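Local coordinates for protein putative branched-chain amino acid ABC transporter (Rhodospirillum rubrum ATCC 11170, PDB 3HUT) that probably binds a branched-chain amino acid or a related ligand outside the cytoplasm and delivers it to an ABC transporter for uptake, at residues Pro195-Tyr204 / Leu221-Ser231. Sequence-based numbering, arbitrary orientation.
Sequences PQAIYLAMAY and LPVYGSSALYS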
ATOM      1  N   PRO A 195      20.396 -23.156  -0.144  1.00 15.77           N
ATOM      2  CA  PRO A 195      19.293 -22.721  -1.005  1.00 13.63           C
ATOM      3  C   PRO A 195      19.869 -21.913  -2.173  1.00 11.85           C
ATOM      4  O   PRO A 195      21.004 -21.452  -2.099  1.00  9.72           O
ATOM      5  CB  PRO A 195      18.442 -21.867  -0.064  1.00 14.12           C
ATOM      6  CG  PRO A 195      19.462 -21.286   0.871  1.00 15.27           C
ATOM      7  CD  PRO A 195      20.348 -22.479   1.164  1.00 15.22           C
ATOM      8  N   GLN A 196      19.100 -21.750  -3.245  1.00  9.95           N
ATOM      9  CA  GLN A 196      19.565 -20.991  -4.405  1.00  9.11           C
ATOM     10  C   GLN A 196      19.405 -19.489  -4.179  1.00  9.90           C
ATOM     11  O   GLN A 196      20.121 -18.682  -4.768  1.00  9.35           O
ATOM     12  CB  GLN A 196      18.779 -21.377  -5.656  1.00 11.07           C
ATOM     13  CG  GLN A 196      18.799 -22.850  -6.006  1.00 11.58           C
ATOM     14  CD  GLN A 196      17.883 -23.156  -7.172  1.00 15.91           C
ATOM     15  OE1 GLN A 196      16.767 -22.640  -7.243  1.00 13.71           O
ATOM     16  NE2 GLN A 196      18.344 -24.003  -8.092  1.00 14.54           N
ATOM     17  N   ALA A 197      18.459 -19.115  -3.329  1.00  8.56           N
ATOM     18  CA  ALA A 197      18.225 -17.705  -3.056  1.00 10.03           C
ATOM     19  C   ALA A 197      17.569 -17.506  -1.702  1.00 11.49           C
ATOM     20  O   ALA A 197      17.158 -18.469  -1.049  1.00 11.24           O
ATOM     21  CB  ALA A 197      17.353 -17.095  -4.151  1.00  8.96           C
ATOM     22  N   ILE A 198      17.469 -16.243  -1.300  1.00 10.68           N
ATOM     23  CA  ILE A 198      16.879 -15.875  -0.021  1.00 12.41           C
ATOM     24  C   ILE A 198      15.774 -14.838  -0.197  1.00 11.10           C
ATOM     25  O   ILE A 198      15.929 -13.876  -0.956  1.00 10.61           O
ATOM     26  CB  ILE A 198      17.951 -15.265   0.916  1.00 13.63           C
ATOM     27  CG1 ILE A 198      19.102 -16.255   1.098  1.00 14.33           C
ATOM     28  CG2 ILE A 198      17.326 -14.899   2.265  1.00 14.61           C
ATOM     29  CD1 ILE A 198      20.282 -15.689   1.869  1.00 16.24           C
ATOM     30  N   TYR A 199      14.657 -15.046   0.494  1.00  8.26           N
ATOM     31  CA  TYR A 199      13.557 -14.095   0.445  1.00  8.41           C
ATOM     32  C   TYR A 199      13.407 -13.526   1.848  1.00  9.09           C
ATOM     33  O   TYR A 199      13.227 -14.279   2.806  1.00  7.18           O
ATOM     34  CB  TYR A 199      12.238 -14.760   0.039  1.00  8.89           C
ATOM     35  CG  TYR A 199      11.099 -13.763   0.023  1.00  7.39           C
ATOM     36  CD1 TYR A 199      11.041 -12.765  -0.953  1.00  8.66           C
ATOM     37  CD2 TYR A 199      10.124 -13.763   1.025  1.00  7.21           C
ATOM     38  CE1 TYR A 199      10.045 -11.784  -0.933  1.00  6.97           C
ATOM     39  CE2 TYR A 199       9.118 -12.781   1.053  1.00  7.94           C
ATOM     40  CZ  TYR A 199       9.090 -11.798   0.070  1.00  9.05           C
ATOM     41  OH  TYR A 199       8.118 -10.816   0.085  1.00  9.97           O
ATOM     42  N   LEU A 200      13.484 -12.205   1.971  1.00  8.13           N
ATOM     43  CA  LEU A 200      13.372 -11.563   3.276  1.00  8.02           C
ATOM     44  C   LEU A 200      12.025 -10.891   3.525  1.00  7.72           C
ATOM     45  O   LEU A 200      11.678  -9.913   2.861  1.00  7.99           O
ATOM     46  CB  LEU A 200      14.478 -10.512   3.443  1.00  7.58           C
ATOM     47  CG  LEU A 200      15.928 -11.006   3.342  1.00  9.51           C
ATOM     48  CD1 LEU A 200      16.893  -9.832   3.507  1.00  6.97           C
ATOM     49  CD2 LEU A 200      16.172 -12.070   4.412  1.00  8.47           C
ATOM     50  N   ALA A 201      11.270 -11.416   4.481  1.00  7.00           N
ATOM     51  CA  ALA A 201       9.995 -10.819   4.839  1.00  7.27           C
ATOM     52  C   ALA A 201      10.302  -9.979   6.067  1.00  8.88           C
ATOM     53  O   ALA A 201       9.952 -10.352   7.190  1.00  7.78           O
ATOM     54  CB  ALA A 201       8.974 -11.904   5.177  1.00  8.10           C
HETATM   55  N   MSE A 202      11.001  -8.866   5.855  1.00  8.98           N
HETATM   56  CA  MSE A 202      11.345  -7.987   6.960  1.00 11.82           C
HETATM   57  C   MSE A 202      11.587  -6.558   6.481  1.00 11.03           C
HETATM   58  O   MSE A 202      11.615  -6.286   5.273  1.00 10.55           O
HETATM   59  CB  MSE A 202      12.578  -8.506   7.713  1.00 16.10           C
HETATM   60  CG  MSE A 202      13.904  -8.423   6.982  1.00 20.38           C
HETATM   61 SE   MSE A 202      15.363  -9.193   8.036  1.00 33.63          SE
HETATM   62  CE  MSE A 202      15.121 -11.004   7.502  1.00 23.74           C
ATOM     63  N   ALA A 203      11.754  -5.647   7.437  1.00  9.70           N
ATOM     64  CA  ALA A 203      11.951  -4.236   7.135  1.00  8.13           C
ATOM     65  C   ALA A 203      13.424  -3.869   7.013  1.00  7.60           C
ATOM     66  O   ALA A 203      14.300  -4.590   7.489  1.00  8.17           O
ATOM     67  CB  ALA A 203      11.270  -3.377   8.203  1.00  9.71           C
ATOM     68  N   TYR A 204      13.681  -2.724   6.392  1.00  6.68           N
ATOM     69  CA  TYR A 204      15.041  -2.265   6.158  1.00  7.09           C
ATOM     70  C   TYR A 204      15.948  -2.160   7.379  1.00  7.42           C
ATOM     71  O   TYR A 204      17.132  -2.496   7.291  1.00  7.56           O
ATOM     72  CB  TYR A 204      15.023  -0.921   5.412  1.00  7.76           C
ATOM     73  CG  TYR A 204      14.392   0.222   6.178  1.00  8.62           C
ATOM     74  CD1 TYR A 204      15.125   0.950   7.113  1.00 10.09           C
ATOM     75  CD2 TYR A 204      13.064   0.584   5.954  1.00  8.49           C
ATOM     76  CE1 TYR A 204      14.548   2.018   7.809  1.00 12.43           C
ATOM     77  CE2 TYR A 204      12.479   1.644   6.638  1.00 11.40           C
ATOM     78  CZ  TYR A 204      13.225   2.358   7.563  1.00 11.74           C
ATOM     79  OH  TYR A 204      12.650   3.411   8.235  1.00 12.80           O
ATOM     80  N   LEU A 221      24.731 -15.462  -2.511  1.00 11.09           N
ATOM     81  CA  LEU A 221      23.364 -15.761  -2.909  1.00 11.65           C
ATOM     82  C   LEU A 221      22.535 -14.515  -3.189  1.00 11.40           C
ATOM     83  O   LEU A 221      22.645 -13.511  -2.490  1.00 10.19           O
ATOM     84  CB  LEU A 221      22.666 -16.594  -1.831  1.00 12.13           C
ATOM     85  CG  LEU A 221      23.290 -17.954  -1.522  1.00 13.55           C
ATOM     86  CD1 LEU A 221      22.428 -18.692  -0.513  1.00 16.54           C
ATOM     87  CD2 LEU A 221      23.419 -18.765  -2.815  1.00 15.09           C
ATOM     88  N   PRO A 222      21.696 -14.566  -4.234  1.00 11.28           N
ATOM     89  CA  PRO A 222      20.860 -13.406  -4.555  1.00 10.87           C
ATOM     90  C   PRO A 222      19.779 -13.253  -3.483  1.00  8.38           C
ATOM     91  O   PRO A 222      19.361 -14.236  -2.866  1.00  7.30           O
ATOM     92  CB  PRO A 222      20.291 -13.758  -5.932  1.00 11.98           C
ATOM     93  CG  PRO A 222      20.226 -15.252  -5.902  1.00 13.67           C
ATOM     94  CD  PRO A 222      21.536 -15.633  -5.241  1.00 11.66           C
ATOM     95  N   VAL A 223      19.328 -12.023  -3.270  1.00  7.67           N
ATOM     96  CA  VAL A 223      18.317 -11.750  -2.258  1.00  5.13           C
ATOM     97  C   VAL A 223      17.131 -10.969  -2.800  1.00  5.89           C
ATOM     98  O   VAL A 223      17.300  -9.992  -3.531  1.00  7.80           O
ATOM     99  CB  VAL A 223      18.924 -10.949  -1.087  1.00  6.00           C
ATOM    100  CG1 VAL A 223      17.825 -10.560  -0.085  1.00  4.86           C
ATOM    101  CG2 VAL A 223      20.007 -11.773  -0.403  1.00  3.61           C
ATOM    102  N   TYR A 224      15.931 -11.419  -2.443  1.00  7.71           N
ATOM    103  CA  TYR A 224      14.685 -10.761  -2.834  1.00  6.81           C
ATOM    104  C   TYR A 224      14.023 -10.411  -1.511  1.00  8.08           C
ATOM    105  O   TYR A 224      14.260 -11.082  -0.506  1.00  9.63           O
ATOM    106  CB  TYR A 224      13.776 -11.715  -3.611  1.00  7.66           C
ATOM    107  CG  TYR A 224      14.232 -12.028  -5.019  1.00  8.32           C
ATOM    108  CD1 TYR A 224      13.519 -11.559  -6.122  1.00  7.86           C
ATOM    109  CD2 TYR A 224      15.361 -12.814  -5.248  1.00  9.55           C
ATOM    110  CE1 TYR A 224      13.916 -11.870  -7.424  1.00  8.36           C
ATOM    111  CE2 TYR A 224      15.765 -13.130  -6.544  1.00  8.24           C
ATOM    112  CZ  TYR A 224      15.037 -12.655  -7.627  1.00  9.18           C
ATOM    113  OH  TYR A 224      15.421 -12.977  -8.912  1.00  9.19           O
ATOM    114  N   GLY A 225      13.198  -9.374  -1.490  1.00  6.79           N
ATOM    115  CA  GLY A 225      12.571  -9.027  -0.233  1.00  8.06           C
ATOM    116  C   GLY A 225      11.299  -8.214  -0.314  1.00  7.47           C
ATOM    117  O   GLY A 225      10.877  -7.773  -1.383  1.00  7.71           O
ATOM    118  N   SER A 226      10.702  -8.021   0.854  1.00  7.09           N
ATOM    119  CA  SER A 226       9.470  -7.275   1.017  1.00  6.97           C
ATOM    120  C   SER A 226       9.609  -5.806   0.635  1.00  8.82           C
ATOM    121  O   SER A 226      10.711  -5.245   0.631  1.00  6.83           O
ATOM    122  CB  SER A 226       9.025  -7.367   2.482  1.00  7.00           C
ATOM    123  OG  SER A 226       7.999  -6.432   2.777  1.00  7.21           O
ATOM    124  N   SER A 227       8.474  -5.188   0.323  1.00  8.07           N
ATOM    125  CA  SER A 227       8.429  -3.768  -0.007  1.00  6.78           C
ATOM    126  C   SER A 227       8.836  -2.974   1.237  1.00  7.09           C
ATOM    127  O   SER A 227       9.132  -1.781   1.158  1.00  5.93           O
ATOM    128  CB  SER A 227       7.004  -3.371  -0.417  1.00  7.42           C
ATOM    129  OG  SER A 227       6.066  -3.777   0.570  1.00  6.95           O
ATOM    130  N   ALA A 228       8.836  -3.637   2.391  1.00  7.18           N
ATOM    131  CA  ALA A 228       9.218  -2.975   3.637  1.00  7.22           C
ATOM    132  C   ALA A 228      10.700  -2.593   3.614  1.00  7.02           C
ATOM    133  O   ALA A 228      11.173  -1.844   4.471  1.00  6.89           O
ATOM    134  CB  ALA A 228       8.928  -3.883   4.835  1.00  7.77           C
ATOM    135  N   LEU A 229      11.431  -3.117   2.636  1.00  6.56           N
ATOM    136  CA  LEU A 229      12.852  -2.811   2.494  1.00  6.31           C
ATOM    137  C   LEU A 229      13.030  -1.517   1.717  1.00  7.26           C
ATOM    138  O   LEU A 229      14.118  -0.934   1.705  1.00  6.13           O
ATOM    139  CB  LEU A 229      13.578  -3.927   1.731  1.00  4.93           C
ATOM    140  CG  LEU A 229      13.575  -5.348   2.302  1.00  4.93           C
ATOM    141  CD1 LEU A 229      14.346  -6.281   1.371  1.00  6.30           C
ATOM    142  CD2 LEU A 229      14.207  -5.341   3.672  1.00  4.37           C
ATOM    143  N   TYR A 230      11.956  -1.068   1.074  1.00  8.19           N
ATOM    144  CA  TYR A 230      12.002   0.134   0.245  1.00  7.01           C
ATOM    145  C   TYR A 230      12.103   1.445   1.008  1.00  7.75           C
ATOM    146  O   TYR A 230      11.103   1.990   1.479  1.00  9.05           O
ATOM    147  CB  TYR A 230      10.781   0.186  -0.675  1.00  8.37           C
ATOM    148  CG  TYR A 230      10.860   1.274  -1.721  1.00  7.54           C
ATOM    149  CD1 TYR A 230      11.907   1.303  -2.642  1.00  7.86           C
ATOM    150  CD2 TYR A 230       9.875   2.255  -1.812  1.00  8.38           C
ATOM    151  CE1 TYR A 230      11.968   2.277  -3.631  1.00  8.28           C
ATOM    152  CE2 TYR A 230       9.925   3.235  -2.798  1.00  8.09           C
ATOM    153  CZ  TYR A 230      10.973   3.241  -3.706  1.00 10.81           C
ATOM    154  OH  TYR A 230      11.022   4.198  -4.695  1.00  9.67           O
ATOM    155  N   SER A 231      13.323   1.956   1.099  1.00  8.78           N
ATOM    156  CA  SER A 231      13.597   3.208   1.783  1.00  9.44           C
ATOM    157  C   SER A 231      15.037   3.607   1.505  1.00  8.49           C
ATOM    158  O   SER A 231      15.912   2.754   1.376  1.00  7.94           O
ATOM    159  CB  SER A 231      13.408   3.052   3.296  1.00 10.41           C
ATOM    160  OG  SER A 231      13.928   4.177   3.995  1.00 10.15           O
TER
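Tyr-199 lies lengthwise along the neighbouring strand, its ring following the backbone from Tyr-224 to Ser-226. Its CB stands 4.2 Å from Tyr-224 O. With CG anti to the backbone N (chi1 179°), CG and CD1 pass beside that oxygen, CD1 at 3.7 Å; CE1 rests 3.8 Å from CA of Gly-225, and CZ and OH come up to Ser-226 N, OH at 3.9 Å without bonding. The hydroxyl is instead hydrogen-bonded to Asn-130, and the ring stacks on Phe-159. Were the ring cut back to an alanine here, the Gly-225 backbone would probably lose its cover, Asn-130 this hydrogen-bond mate and Phe-159 this stacking ring.

The strands themselves run parallel. Tyr-224 N donates almost straight to Ile-198 O (2.9 Å, 173°), Leu-200 N to Tyr-224 O (2.8 Å), and Ser-226 N to Leu-200 O. On the face opposite Tyr-199, Leu-200 CD1 packs on Val-223 CG1 at 3.8 Å.

Beyond the strand ends, Tyr-204 N reaches Ala-228 O in a longer bond (3.3 Å), tilted out of the carbonyl plane, while Ser-231 CB makes a CH-pi contact over one face of the Tyr-204 ring.

The pair forms the two strands of a right-handed beta-alpha-beta crossover in one lobe of the periplasmic-binding-protein fold: helix 204-216 covers the Ile-198 and Leu-200 face, helix 126-136 the Tyr-199 and Tyr-224 face, and strands 141-147 and 246-249 continue the sheet on either side.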